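PDB 4D05: Atp-dependent DNA ligase from Psychromonas sp., which probably seals nicks in duplex DNA at the expense of ATP, by way of a covalent enzyme-adenylate intermediate. Local coordinates for residues 181-186 / 231-236; 210-215 / 247-252. One frame throughout, in Å; residues are numbered along the deposited sequence.

Interaction 1. Residues 181-186 / 231-236; sequences AEATVI and SLITYR
Residues 181-186 and 231-236 pair as antiparallel neighbours in the five-stranded sheet of the OB-like domain. A181 with Y235 and A183 with I233 are hydrogen-bonded pairs, the straightest bond running from I233 N to A183 O (2.8 Å, 175° at the hydrogen); V185 N adds a bond to S231 O. Between them, E182 with T234 and T184 with L232 are non-hydrogen-bonded pairs.

One side-chain hydrogen bond crosses the strands. E182 and T234 run side by side, and T234 OG1 donates to the anti side of E182 OE2 at 2.8 Å, about 20° out of the carboxylate plane. With CG anti to the carbonyl carbon (chi1 -76°) and a bend at chi2, the glutamate chain curls along the strand pair to bring OE2 there. R255 also bonds T234 OG1. Replacing E182 by an alanine removes the carboxylate and would probably leave T234 OG1 without this acceptor and L232 CD2, 4.1 Å from E182 CG, less covered.

Apolar contacts gather on the face carrying A181, A183, I233 and Y235. The Y235 ring lies against A181 CB and, obliquely, A183 CB, 3.7 Å from its CZ and CE1 respectively, with E182 O near its edge; V185 CG2 meets I233 CG2. N206 binds the tyrosine hydroxyl, and a water donates to E182 O at 2.8 Å while also contacting Y235 OH at 3.1 Å.

Interaction 2. Residues 210-215 / 247-252; sequences VTFKIG and RFASFV
The F212 ring meets A249 through its CE2 corner, 3.8 Å from the alanine CB, which approaches obliquely. The contact brings together the two outermost strands of the five-stranded antiparallel OB-fold sheet: strand 211-214 meets the start of strand 250-256 and the A249 just before it, through side chains and without a direct hydrogen bond, as in a sheet curled toward a barrel. Elsewhere the F212 ring packs edge-to-face with Y235, while I245 and P246 also touch its side chain. The F251 ring turns away from 210-215 and stacks on F218, leaving its CB to face I214.

I214 makes most of the contact on the 210-215 side. With chi1 at -63°, its CG2 extends away from the isoleucine's own N and rests against the main chain of 247-252, 3.5 Å from F251 N and 3.7 Å from S250 C, and reaches F251 CB at 4.1 Å. The other branch, CG1, lies 4.3 Å from A249 CB; this methyl thus touches F212 CE2 and I214 CG1 on one and the same side. At the end of strand 211-214 a water spans the two backbones in place of a direct bond: it accepts from G215 N at 2.8 Å and donates to A249 O.

How the interactions relate
Interactions 1 and 2 belong to one OB-like sheet, their centres about 9 Å apart. Strand 232-237 joins them: it pairs with 179-190 in interaction 1 and, along its other edge, with 250-256, where R236 N lies 2.9 Å from S250 O and V252 N 2.9 Å from T234 O, both probable hydrogen bonds. Side chains extend the connection through the interior, I214 touching Y235 and I233 touching F251. Along the chain the four segments alternate. The adenylate pocket lies elsewhere: the side chain of A181 is about 13 Å from the bound AMP, which is held by residues such as K26 and E65.

Interaction 1. Residues 181-186 / 231-236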
loop_
_atom_site.group_PDB
_atom_site.type_symbol
_atom_site.label_atom_id
_atom_site.label_comp_id
_atom_site.label_asym_id
_atom_site.label_seq_id
_atom_site.Cartn_x
_atom_site.Cartn_y
_atom_site.Cartn_z
ATOM N N ALA A 181 -2.019 -3.959 -12.954
ATOM C CA ALA A 181 -2.295 -5.382 -13.024
ATOM C C ALA A 181 -1.870 -5.872 -14.403
ATOM O O ALA A 181 -1.471 -5.061 -15.257
ATOM C CB ALA A 181 -3.726 -5.614 -12.826
ATOM N N GLU A 182 -1.932 -7.188 -14.607
ATOM C CA GLU A 182 -1.527 -7.782 -15.888
ATOM C C GLU A 182 -2.681 -8.306 -16.739
ATOM O O GLU A 182 -3.746 -8.708 -16.248
ATOM C CB GLU A 182 -0.484 -8.901 -15.670
ATOM C CG GLU A 182 0.936 -8.372 -15.362
ATOM C CD GLU A 182 1.030 -7.684 -14.016
ATOM O OE1 GLU A 182 0.839 -8.374 -12.994
ATOM O OE2 GLU A 182 1.313 -6.463 -13.964
ATOM N N ALA A 183 -2.454 -8.305 -18.045
ATOM C CA ALA A 183 -3.438 -8.823 -18.992
ATOM C C ALA A 183 -2.713 -9.293 -20.230
ATOM O O ALA A 183 -1.579 -8.886 -20.482
ATOM C CB ALA A 183 -4.447 -7.761 -19.382
ATOM N N THR A 184 -3.397 -10.108 -21.029
ATOM C CA THR A 184 -2.818 -10.628 -22.261
ATOM C C THR A 184 -3.378 -9.863 -23.458
ATOM O O THR A 184 -4.587 -9.681 -23.562
ATOM C CB THR A 184 -3.133 -12.128 -22.398
ATOM O OG1 THR A 184 -2.528 -12.836 -21.319
ATOM C CG2 THR A 184 -2.626 -12.704 -23.725
ATOM N N VAL A 185 -2.502 -9.412 -24.356
ATOM C CA VAL A 185 -2.951 -8.725 -25.554
ATOM C C VAL A 185 -3.592 -9.763 -26.475
ATOM O O VAL A 185 -2.959 -10.776 -26.784
ATOM C CB VAL A 185 -1.781 -8.062 -26.315
ATOM C CG1 VAL A 185 -2.294 -7.365 -27.582
ATOM C CG2 VAL A 185 -1.075 -7.067 -25.409
ATOM N N ILE A 186 -4.827 -9.528 -26.924
ATOM C CA ILE A 186 -5.488 -10.525 -27.780
ATOM C C ILE A 186 -5.813 -10.037 -29.182
ATOM O O ILE A 186 -6.001 -10.862 -30.076
ATOM C CB ILE A 186 -6.772 -11.129 -27.120
ATOM C CG1 ILE A 186 -7.886 -10.079 -26.913
ATOM C CG2 ILE A 186 -6.450 -11.726 -25.753
ATOM C CD1 ILE A 186 -9.209 -10.679 -26.473
ATOM N N SER A 231 1.257 -11.167 -25.835
ATOM C CA SER A 231 2.144 -10.728 -24.786
ATOM C C SER A 231 1.378 -10.424 -23.502
ATOM O O SER A 231 0.176 -10.091 -23.525
ATOM C CB SER A 231 2.978 -9.535 -25.223
ATOM O OG SER A 231 2.209 -8.379 -25.495
ATOM N N LEU A 232 2.083 -10.596 -22.385
ATOM C CA LEU A 232 1.567 -10.221 -21.084
ATOM C C LEU A 232 2.030 -8.803 -20.822
ATOM O O LEU A 232 3.222 -8.536 -20.863
ATOM C CB LEU A 232 2.113 -11.170 -20.006
ATOM C CG LEU A 232 1.518 -10.935 -18.608
ATOM C CD1 LEU A 232 0.073 -11.413 -18.567
ATOM C CD2 LEU A 232 2.386 -11.612 -17.510
ATOM N N ILE A 233 1.082 -7.896 -20.586
ATOM C CA ILE A 233 1.385 -6.497 -20.386
ATOM C C ILE A 233 0.859 -6.074 -19.038
ATOM O O ILE A 233 -0.002 -6.749 -18.468
ATOM C CB ILE A 233 0.816 -5.600 -21.528
ATOM C CG1 ILE A 233 -0.725 -5.639 -21.612
ATOM C CG2 ILE A 233 1.448 -6.052 -22.850
ATOM C CD1 ILE A 233 -1.430 -4.690 -20.690
ATOM N N THR A 234 1.387 -4.949 -18.545
ATOM C CA THR A 234 0.870 -4.327 -17.345
ATOM C C THR A 234 0.063 -3.111 -17.756
ATOM O O THR A 234 0.497 -2.325 -18.612
ATOM C CB THR A 234 2.003 -3.878 -16.431
ATOM O OG1 THR A 234 2.671 -5.037 -15.918
ATOM C CG2 THR A 234 1.455 -3.067 -15.260
ATOM N N TYR A 235 -1.114 -2.978 -17.151
ATOM C CA TYR A 235 -1.952 -1.811 -17.352
ATOM C C TYR A 235 -2.196 -1.154 -16.005
ATOM O O TYR A 235 -2.029 -1.786 -14.963
ATOM C CB TYR A 235 -3.259 -2.170 -18.037
ATOM C CG TYR A 235 -4.155 -3.081 -17.249
ATOM C CD1 TYR A 235 -3.995 -4.460 -17.311
ATOM C CD2 TYR A 235 -5.169 -2.569 -16.470
ATOM C CE1 TYR A 235 -4.823 -5.318 -16.579
ATOM C CE2 TYR A 235 -6.003 -3.401 -15.740
ATOM C CZ TYR A 235 -5.820 -4.776 -15.784
ATOM O OH TYR A 235 -6.676 -5.600 -15.062
ATOM N N ARG A 236 -2.584 0.111 -16.070
ATOM C CA ARG A 236 -2.807 0.936 -14.905
ATOM C C ARG A 236 -4.267 1.336 -14.906
ATOM O O ARG A 236 -4.878 1.488 -15.975
ATOM C CB ARG A 236 -1.880 2.151 -15.006
ATOM C CG ARG A 236 -2.009 3.131 -13.875
ATOM C CD ARG A 236 -0.921 4.153 -13.950
ATOM N NE ARG A 236 0.410 3.548 -13.883
ATOM C CZ ARG A 236 1.539 4.251 -13.966
ATOM N NH1 ARG A 236 1.513 5.585 -14.116
ATOM N NH2 ARG A 236 2.705 3.638 -13.896
HETATM O O HOH W 1 -5.626 -8.358 -14.176
#

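Interaction 2. Residues 210-215 / 247-252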
loop_
_atom_site.group_PDB
_atom_site.type_symbol
_atom_site.label_atom_id
_atom_site.label_comp_id
_atom_site.label_asym_id
_atom_site.label_seq_id
_atom_site.Cartn_x
_atom_site.Cartn_y
_atom_site.Cartn_z
ATOM N N VAL A 210 -11.807 -10.647 -17.847
ATOM C CA VAL A 210 -12.501 -9.549 -18.492
ATOM C C VAL A 210 -11.719 -9.063 -19.710
ATOM O O VAL A 210 -10.502 -8.818 -19.637
ATOM C CB VAL A 210 -12.704 -8.386 -17.518
ATOM C CG1 VAL A 210 -13.361 -7.215 -18.233
ATOM C CG2 VAL A 210 -13.528 -8.855 -16.315
ATOM N N THR A 211 -12.403 -8.965 -20.841
ATOM C CA THR A 211 -11.817 -8.422 -22.055
ATOM C C THR A 211 -12.239 -6.953 -22.203
ATOM O O THR A 211 -13.421 -6.603 -22.083
ATOM C CB THR A 211 -12.256 -9.230 -23.298
ATOM O OG1 THR A 211 -11.773 -10.557 -23.174
ATOM C CG2 THR A 211 -11.713 -8.638 -24.581
ATOM N N PHE A 212 -11.270 -6.100 -22.495
ATOM C CA PHE A 212 -11.531 -4.660 -22.613
ATOM C C PHE A 212 -10.510 -3.966 -23.458
ATOM O O PHE A 212 -9.430 -4.512 -23.746
ATOM C CB PHE A 212 -11.634 -3.973 -21.233
ATOM C CG PHE A 212 -10.389 -4.065 -20.412
ATOM C CD1 PHE A 212 -10.106 -5.221 -19.696
ATOM C CD2 PHE A 212 -9.487 -3.000 -20.368
ATOM C CE1 PHE A 212 -8.934 -5.318 -18.930
ATOM C CE2 PHE A 212 -8.336 -3.061 -19.599
ATOM C CZ PHE A 212 -8.051 -4.242 -18.883
ATOM N N LYS A 213 -10.879 -2.758 -23.877
ATOM C CA LYS A 213 -10.037 -1.927 -24.744
ATOM C C LYS A 213 -9.115 -1.012 -23.947
ATOM O O LYS A 213 -9.537 -0.392 -22.985
ATOM C CB LYS A 213 -10.949 -1.066 -25.618
ATOM C CG LYS A 213 -10.240 -0.132 -26.548
ATOM C CD LYS A 213 -11.213 0.631 -27.426
ATOM C CE LYS A 213 -11.785 1.846 -26.712
ATOM N NZ LYS A 213 -12.491 2.680 -27.730
ATOM N N ILE A 214 -7.877 -0.875 -24.405
ATOM C CA ILE A 214 -6.940 0.105 -23.897
ATOM C C ILE A 214 -6.440 0.948 -25.054
ATOM O O ILE A 214 -5.769 0.427 -25.970
ATOM C CB ILE A 214 -5.738 -0.543 -23.168
ATOM C CG1 ILE A 214 -6.215 -1.314 -21.945
ATOM C CG2 ILE A 214 -4.710 0.510 -22.769
ATOM C CD1 ILE A 214 -5.103 -2.131 -21.299
ATOM N N GLY A 215 -6.774 2.245 -25.028
ATOM C CA GLY A 215 -6.413 3.134 -26.135
ATOM C C GLY A 215 -5.434 4.229 -25.751
ATOM O O GLY A 215 -5.026 5.005 -26.608
ATOM N N ARG A 247 -11.243 0.654 -14.590
ATOM C CA ARG A 247 -11.619 2.009 -14.925
ATOM C C ARG A 247 -10.392 2.875 -15.228
ATOM O O ARG A 247 -9.361 2.792 -14.554
ATOM C CB ARG A 247 -12.439 2.585 -13.751
ATOM C CG ARG A 247 -13.426 3.671 -14.105
ATOM C CD ARG A 247 -14.364 4.014 -12.892
ATOM N NE ARG A 247 -13.561 4.225 -11.700
ATOM C CZ ARG A 247 -13.957 4.020 -10.450
ATOM N NH1 ARG A 247 -15.192 3.580 -10.177
ATOM N NH2 ARG A 247 -13.092 4.256 -9.467
ATOM N N PHE A 248 -10.507 3.700 -16.261
ATOM C CA PHE A 248 -9.435 4.611 -16.690
ATOM C C PHE A 248 -8.157 3.835 -16.998
ATOM O O PHE A 248 -7.066 4.253 -16.644
ATOM C CB PHE A 248 -9.190 5.688 -15.618
ATOM C CG PHE A 248 -10.451 6.371 -15.178
ATOM C CD1 PHE A 248 -11.342 6.873 -16.122
ATOM C CD2 PHE A 248 -10.756 6.509 -13.831
ATOM C CE1 PHE A 248 -12.510 7.469 -15.716
ATOM C CE2 PHE A 248 -11.925 7.116 -13.429
ATOM C CZ PHE A 248 -12.792 7.598 -14.367
ATOM N N ALA A 249 -8.305 2.699 -17.674
ATOM C CA ALA A 249 -7.187 1.815 -17.948
ATOM C C ALA A 249 -6.254 2.388 -19.028
ATOM O O ALA A 249 -6.708 2.971 -20.020
ATOM C CB ALA A 249 -7.718 0.485 -18.374
ATOM N N SER A 250 -4.960 2.270 -18.790
ATOM C CA SER A 250 -3.962 2.735 -19.725
ATOM C C SER A 250 -2.824 1.714 -19.777
ATOM O O SER A 250 -2.593 0.971 -18.840
ATOM C CB SER A 250 -3.435 4.115 -19.316
ATOM O OG SER A 250 -2.829 4.037 -18.046
ATOM N N PHE A 251 -2.098 1.735 -20.873
ATOM C CA PHE A 251 -0.982 0.836 -21.102
ATOM C C PHE A 251 0.232 1.298 -20.330
ATOM O O PHE A 251 0.570 2.483 -20.370
ATOM C CB PHE A 251 -0.654 0.792 -22.598
ATOM C CG PHE A 251 0.551 -0.071 -22.943
ATOM C CD1 PHE A 251 0.453 -1.445 -22.922
ATOM C CD2 PHE A 251 1.743 0.497 -23.321
ATOM C CE1 PHE A 251 1.553 -2.231 -23.231
ATOM C CE2 PHE A 251 2.839 -0.285 -23.642
ATOM C CZ PHE A 251 2.745 -1.635 -23.605
ATOM N N VAL A 252 0.881 0.370 -19.638
ATOM C CA VAL A 252 2.160 0.651 -18.986
ATOM C C VAL A 252 3.309 0.083 -19.818
ATOM O O VAL A 252 4.036 0.844 -20.441
ATOM C CB VAL A 252 2.215 0.135 -17.557
ATOM C CG1 VAL A 252 3.510 0.563 -16.880
ATOM C CG2 VAL A 252 1.069 0.720 -16.767
HETATM O O HOH W 2 -7.115 3.323 -22.465
#